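Local atomic coordinates of PcyX_EBK42635 (Marine metagenome, PDB entry 5OWG), a protein that probably reduces biliverdin to phycoerythrobilin in a four-electron, ferredoxin-dependent reaction, as a bilin reductase of the kind known from oceanic phages. Residues K115-F123 / N175-E186. Numbering follows the deposited sequence.
Sequences KDHPLTKWF and NYIDKIRNHEGE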
loop_
_atom_site.group_PDB
_atom_site.type_symbol
_atom_site.label_atom_id
_atom_site.label_comp_id
_atom_site.label_asym_id
_atom_site.label_seq_id
_atom_site.Cartn_x
_atom_site.Cartn_y
_atom_site.Cartn_z
ATOM N N LYS A 115 8.312 10.155 -15.726
ATOM C CA LYS A 115 9.532 9.577 -16.276
ATOM C C LYS A 115 9.296 8.148 -16.750
ATOM O O LYS A 115 8.254 7.555 -16.468
ATOM C CB LYS A 115 10.653 9.607 -15.236
ATOM C CG LYS A 115 11.224 10.991 -14.975
ATOM C CD LYS A 115 12.235 10.958 -13.835
ATOM C CE LYS A 115 13.542 11.651 -14.195
ATOM N NZ LYS A 115 14.715 10.952 -13.603
ATOM N N ASP A 116 10.270 7.600 -17.469
ATOM C CA ASP A 116 10.194 6.242 -17.991
ATOM C C ASP A 116 10.994 5.301 -17.101
ATOM O O ASP A 116 12.046 5.673 -16.572
ATOM C CB ASP A 116 10.718 6.173 -19.428
ATOM C CG ASP A 116 9.606 6.209 -20.462
ATOM O OD1 ASP A 116 8.506 5.688 -20.181
ATOM O OD2 ASP A 116 9.836 6.755 -21.560
ATOM N N HIS A 117 10.487 4.077 -16.939
ATOM C CA HIS A 117 11.152 3.086 -16.115
ATOM C C HIS A 117 10.781 1.698 -16.616
ATOM O O HIS A 117 9.604 1.456 -16.922
ATOM C CB HIS A 117 10.763 3.228 -14.642
ATOM C CG HIS A 117 11.801 2.713 -13.696
ATOM N ND1 HIS A 117 11.903 1.381 -13.354
ATOM C CD2 HIS A 117 12.787 3.351 -13.026
ATOM C CE1 HIS A 117 12.907 1.223 -12.511
ATOM N NE2 HIS A 117 13.462 2.402 -12.296
ATOM N N PRO A 118 11.743 0.772 -16.714
ATOM C CA PRO A 118 11.405 -0.566 -17.231
ATOM C C PRO A 118 10.344 -1.292 -16.420
ATOM O O PRO A 118 9.491 -1.972 -17.003
ATOM C CB PRO A 118 12.753 -1.304 -17.192
ATOM C CG PRO A 118 13.778 -0.234 -17.241
ATOM C CD PRO A 118 13.193 0.934 -16.511
ATOM N N LEU A 119 10.370 -1.175 -15.089
ATOM C CA LEU A 119 9.460 -1.967 -14.267
ATOM C C LEU A 119 8.004 -1.565 -14.483
ATOM O O LEU A 119 7.104 -2.389 -14.290
ATOM C CB LEU A 119 9.834 -1.840 -12.789
ATOM C CG LEU A 119 8.999 -2.667 -11.805
ATOM C CD1 LEU A 119 8.964 -4.135 -12.204
ATOM C CD2 LEU A 119 9.545 -2.521 -10.394
ATOM N N THR A 120 7.751 -0.314 -14.873
ATOM C CA THR A 120 6.394 0.095 -15.221
ATOM C C THR A 120 5.956 -0.544 -16.533
ATOM O O THR A 120 4.914 -1.205 -16.601
ATOM C CB THR A 120 6.307 1.620 -15.323
ATOM O OG1 THR A 120 6.780 2.219 -14.111
ATOM C CG2 THR A 120 4.865 2.057 -15.576
ATOM N N LYS A 121 6.742 -0.337 -17.594
ATOM C CA LYS A 121 6.438 -0.916 -18.898
ATOM C C LYS A 121 6.082 -2.391 -18.768
ATOM O O LYS A 121 5.099 -2.863 -19.351
ATOM C CB LYS A 121 7.629 -0.724 -19.838
ATOM C CG LYS A 121 8.122 0.714 -19.908
ATOM C CD LYS A 121 9.160 0.908 -20.997
ATOM C CE LYS A 121 8.517 1.220 -22.336
ATOM N NZ LYS A 121 9.059 0.368 -23.426
ATOM N N TRP A 122 6.877 -3.139 -18.007
ATOM C CA TRP A 122 6.446 -4.456 -17.569
ATOM C C TRP A 122 5.244 -4.305 -16.650
ATOM O O TRP A 122 5.295 -3.580 -15.653
ATOM C CB TRP A 122 7.578 -5.186 -16.846
ATOM C CG TRP A 122 7.162 -6.526 -16.326
ATOM C CD1 TRP A 122 7.363 -7.735 -16.923
ATOM C CD2 TRP A 122 6.460 -6.793 -15.106
ATOM N NE1 TRP A 122 6.832 -8.739 -16.149
ATOM C CE2 TRP A 122 6.270 -8.186 -15.029
ATOM C CE3 TRP A 122 5.972 -5.988 -14.072
ATOM C CZ2 TRP A 122 5.619 -8.792 -13.957
ATOM C CZ3 TRP A 122 5.324 -6.590 -13.012
ATOM C CH2 TRP A 122 5.153 -7.977 -12.962
ATOM N N PHE A 123 4.162 -4.999 -16.978
ATOM C CA PHE A 123 2.887 -4.753 -16.319
ATOM C C PHE A 123 1.903 -5.904 -16.512
ATOM O O PHE A 123 0.828 -5.921 -15.910
ATOM C CB PHE A 123 2.278 -3.442 -16.838
ATOM C CG PHE A 123 2.323 -3.286 -18.342
ATOM C CD1 PHE A 123 2.486 -4.380 -19.187
ATOM C CD2 PHE A 123 2.207 -2.027 -18.909
ATOM C CE1 PHE A 123 2.530 -4.217 -20.557
ATOM C CE2 PHE A 123 2.248 -1.860 -20.279
ATOM C CZ PHE A 123 2.411 -2.955 -21.104
ATOM N N ASN A 175 6.225 -10.262 -8.190
ATOM C CA ASN A 175 7.127 -9.831 -9.250
ATOM C C ASN A 175 7.697 -8.440 -8.997
ATOM O O ASN A 175 8.814 -8.149 -9.438
ATOM C CB ASN A 175 6.406 -9.865 -10.598
ATOM C CG ASN A 175 6.454 -11.233 -11.245
ATOM O OD1 ASN A 175 7.407 -11.559 -11.948
ATOM N ND2 ASN A 175 5.428 -12.043 -11.005
ATOM N N TYR A 176 6.955 -7.572 -8.304
ATOM C CA TYR A 176 7.486 -6.254 -7.968
ATOM C C TYR A 176 8.647 -6.372 -6.988
ATOM O O TYR A 176 9.685 -5.721 -7.154
ATOM C CB TYR A 176 6.385 -5.371 -7.378
ATOM C CG TYR A 176 6.883 -4.030 -6.876
ATOM C CD1 TYR A 176 6.948 -2.929 -7.722
ATOM C CD2 TYR A 176 7.290 -3.864 -5.556
ATOM C CE1 TYR A 176 7.402 -1.702 -7.269
ATOM C CE2 TYR A 176 7.749 -2.642 -5.094
ATOM C CZ TYR A 176 7.801 -1.565 -5.956
ATOM O OH TYR A 176 8.253 -0.346 -5.507
ATOM N N ILE A 177 8.483 -7.201 -5.957
ATOM C CA ILE A 177 9.518 -7.363 -4.941
ATOM C C ILE A 177 10.790 -7.929 -5.552
ATOM O O ILE A 177 11.888 -7.726 -5.019
ATOM C CB ILE A 177 8.982 -8.256 -3.802
ATOM C CG1 ILE A 177 7.807 -7.561 -3.105
ATOM C CG2 ILE A 177 10.076 -8.574 -2.791
ATOM C CD1 ILE A 177 7.027 -8.440 -2.146
ATOM N N ASP A 178 10.672 -8.638 -6.674
ATOM C CA ASP A 178 11.839 -9.229 -7.319
ATOM C C ASP A 178 12.543 -8.229 -8.231
ATOM O O ASP A 178 13.761 -8.047 -8.141
ATOM C CB ASP A 178 11.416 -10.468 -8.109
ATOM C CG ASP A 178 12.496 -10.956 -9.060
ATOM O OD1 ASP A 178 13.689 -10.690 -8.806
ATOM O OD2 ASP A 178 12.148 -11.598 -10.073
ATOM N N LYS A 179 11.796 -7.577 -9.124
ATOM C CA LYS A 179 12.425 -6.736 -10.137
ATOM C C LYS A 179 12.914 -5.408 -9.575
ATOM O O LYS A 179 13.876 -4.840 -10.105
ATOM C CB LYS A 179 11.449 -6.487 -11.286
ATOM C CG LYS A 179 11.037 -7.749 -12.026
ATOM C CD LYS A 179 9.997 -7.460 -13.097
ATOM C CE LYS A 179 9.609 -8.720 -13.859
ATOM N NZ LYS A 179 10.763 -9.332 -14.573
ATOM N N ILE A 180 12.280 -4.893 -8.519
ATOM C CA ILE A 180 12.707 -3.611 -7.964
ATOM C C ILE A 180 14.154 -3.687 -7.498
ATOM O O ILE A 180 14.871 -2.678 -7.500
ATOM C CB ILE A 180 11.763 -3.178 -6.822
ATOM C CG1 ILE A 180 12.034 -1.728 -6.410
ATOM C CG2 ILE A 180 11.922 -4.084 -5.606
ATOM C CD1 ILE A 180 11.646 -0.696 -7.459
ATOM N N ARG A 181 14.610 -4.876 -7.096
ATOM C CA ARG A 181 15.990 -5.036 -6.650
ATOM C C ARG A 181 16.975 -4.597 -7.727
ATOM O O ARG A 181 18.041 -4.052 -7.421
ATOM C CB ARG A 181 16.244 -6.491 -6.255
ATOM C CG ARG A 181 15.393 -6.981 -5.093
ATOM C CD ARG A 181 15.016 -8.449 -5.241
ATOM N NE ARG A 181 16.173 -9.338 -5.188
ATOM C CZ ARG A 181 16.147 -10.620 -5.545
ATOM N NH1 ARG A 181 15.026 -11.167 -5.996
ATOM N NH2 ARG A 181 17.247 -11.355 -5.460
ATOM N N ASN A 182 16.629 -4.817 -8.997
ATOM C CA ASN A 182 17.541 -4.560 -10.108
ATOM C C ASN A 182 17.773 -3.080 -10.373
ATOM O O ASN A 182 18.462 -2.748 -11.345
ATOM C CB ASN A 182 17.007 -5.208 -11.385
ATOM C CG ASN A 182 16.990 -6.718 -11.309
ATOM O OD1 ASN A 182 17.959 -7.342 -10.878
ATOM N ND2 ASN A 182 15.882 -7.317 -11.730
ATOM N N HIS A 183 17.220 -2.185 -9.554
ATOM C CA HIS A 183 17.290 -0.750 -9.805
ATOM C C HIS A 183 17.902 0.010 -8.634
ATOM O O HIS A 183 17.727 1.227 -8.523
ATOM C CB HIS A 183 15.894 -0.225 -10.129
ATOM C CG HIS A 183 15.324 -0.799 -11.388
ATOM N ND1 HIS A 183 15.660 -0.328 -12.640
ATOM C CD2 HIS A 183 14.459 -1.820 -11.590
ATOM C CE1 HIS A 183 15.018 -1.029 -13.558
ATOM N NE2 HIS A 183 14.283 -1.941 -12.948
ATOM N N GLU A 184 18.619 -0.690 -7.759
ATOM C CA GLU A 184 19.319 -0.048 -6.657
ATOM C C GLU A 184 20.546 0.698 -7.171
ATOM O O GLU A 184 21.391 0.121 -7.863
ATOM C CB GLU A 184 19.730 -1.102 -5.631
ATOM C CG GLU A 184 20.366 -0.556 -4.368
ATOM C CD GLU A 184 20.964 -1.653 -3.510
ATOM O OE1 GLU A 184 21.978 -2.251 -3.930
ATOM O OE2 GLU A 184 20.413 -1.929 -2.423
ATOM N N GLY A 185 20.642 1.985 -6.833
ATOM C CA GLY A 185 21.786 2.794 -7.200
ATOM C C GLY A 185 21.646 3.569 -8.492
ATOM O O GLY A 185 22.537 4.364 -8.817
ATOM N N GLU A 186 20.564 3.371 -9.239
ATOM C CA GLU A 186 20.375 4.025 -10.527
ATOM C C GLU A 186 19.883 5.463 -10.407
ATOM O O GLU A 186 19.548 6.064 -11.434
ATOM C CB GLU A 186 19.383 3.227 -11.373
ATOM C CG GLU A 186 17.937 3.395 -10.945
ATOM C CD GLU A 186 16.999 2.517 -11.739
ATOM O OE1 GLU A 186 17.489 1.634 -12.475
ATOM O OE2 GLU A 186 15.769 2.708 -11.632
#
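L119 and K179 hold the nearest pair of CA atoms, 7.0 Å apart, where the short helix 118-121 lies against the C-terminal end of helix 161-179 and the turn that follows. The contact belongs to the ferredoxin-dependent bilin reductase fold, an antiparallel sheet flanked by helices; Y176, whose ring also meets F109, packs on strand 73-82 beneath. L119 fills the middle: with CG anti to the backbone N (chi1 -177°) the side chain turns into the contact, CD1 lying 3.5 Å from K179 CB and CD2 3.7 Å from Y176 CD1, with I180 CD1 also near CD2. On the W122 side, the K179 chain runs across the indole, CE over one face in a CH-pi contact, and a bend at its last torsion leaves NZ 4.5 Å from the centroid of the five-membered ring, a cation-pi pair. N175 CB meets the benzene end of the indole obliquely, while its ND2 bonds to S171 O. H117, the N-cap of the short helix, accepts a weak bond at ND1 from L119 N and points its ring edge at the face of H183, planes 53° apart, CE1 leading at 3.1 Å above the ring centre. The type II turn from H183 to E186 brings one carboxylate to both rings: H117 NE2 donates to OE2, modelled doubtfully short, and OE1 accepts from H183 ND1 at 2.7 Å, on its syn side but 27° out of the carboxylate plane.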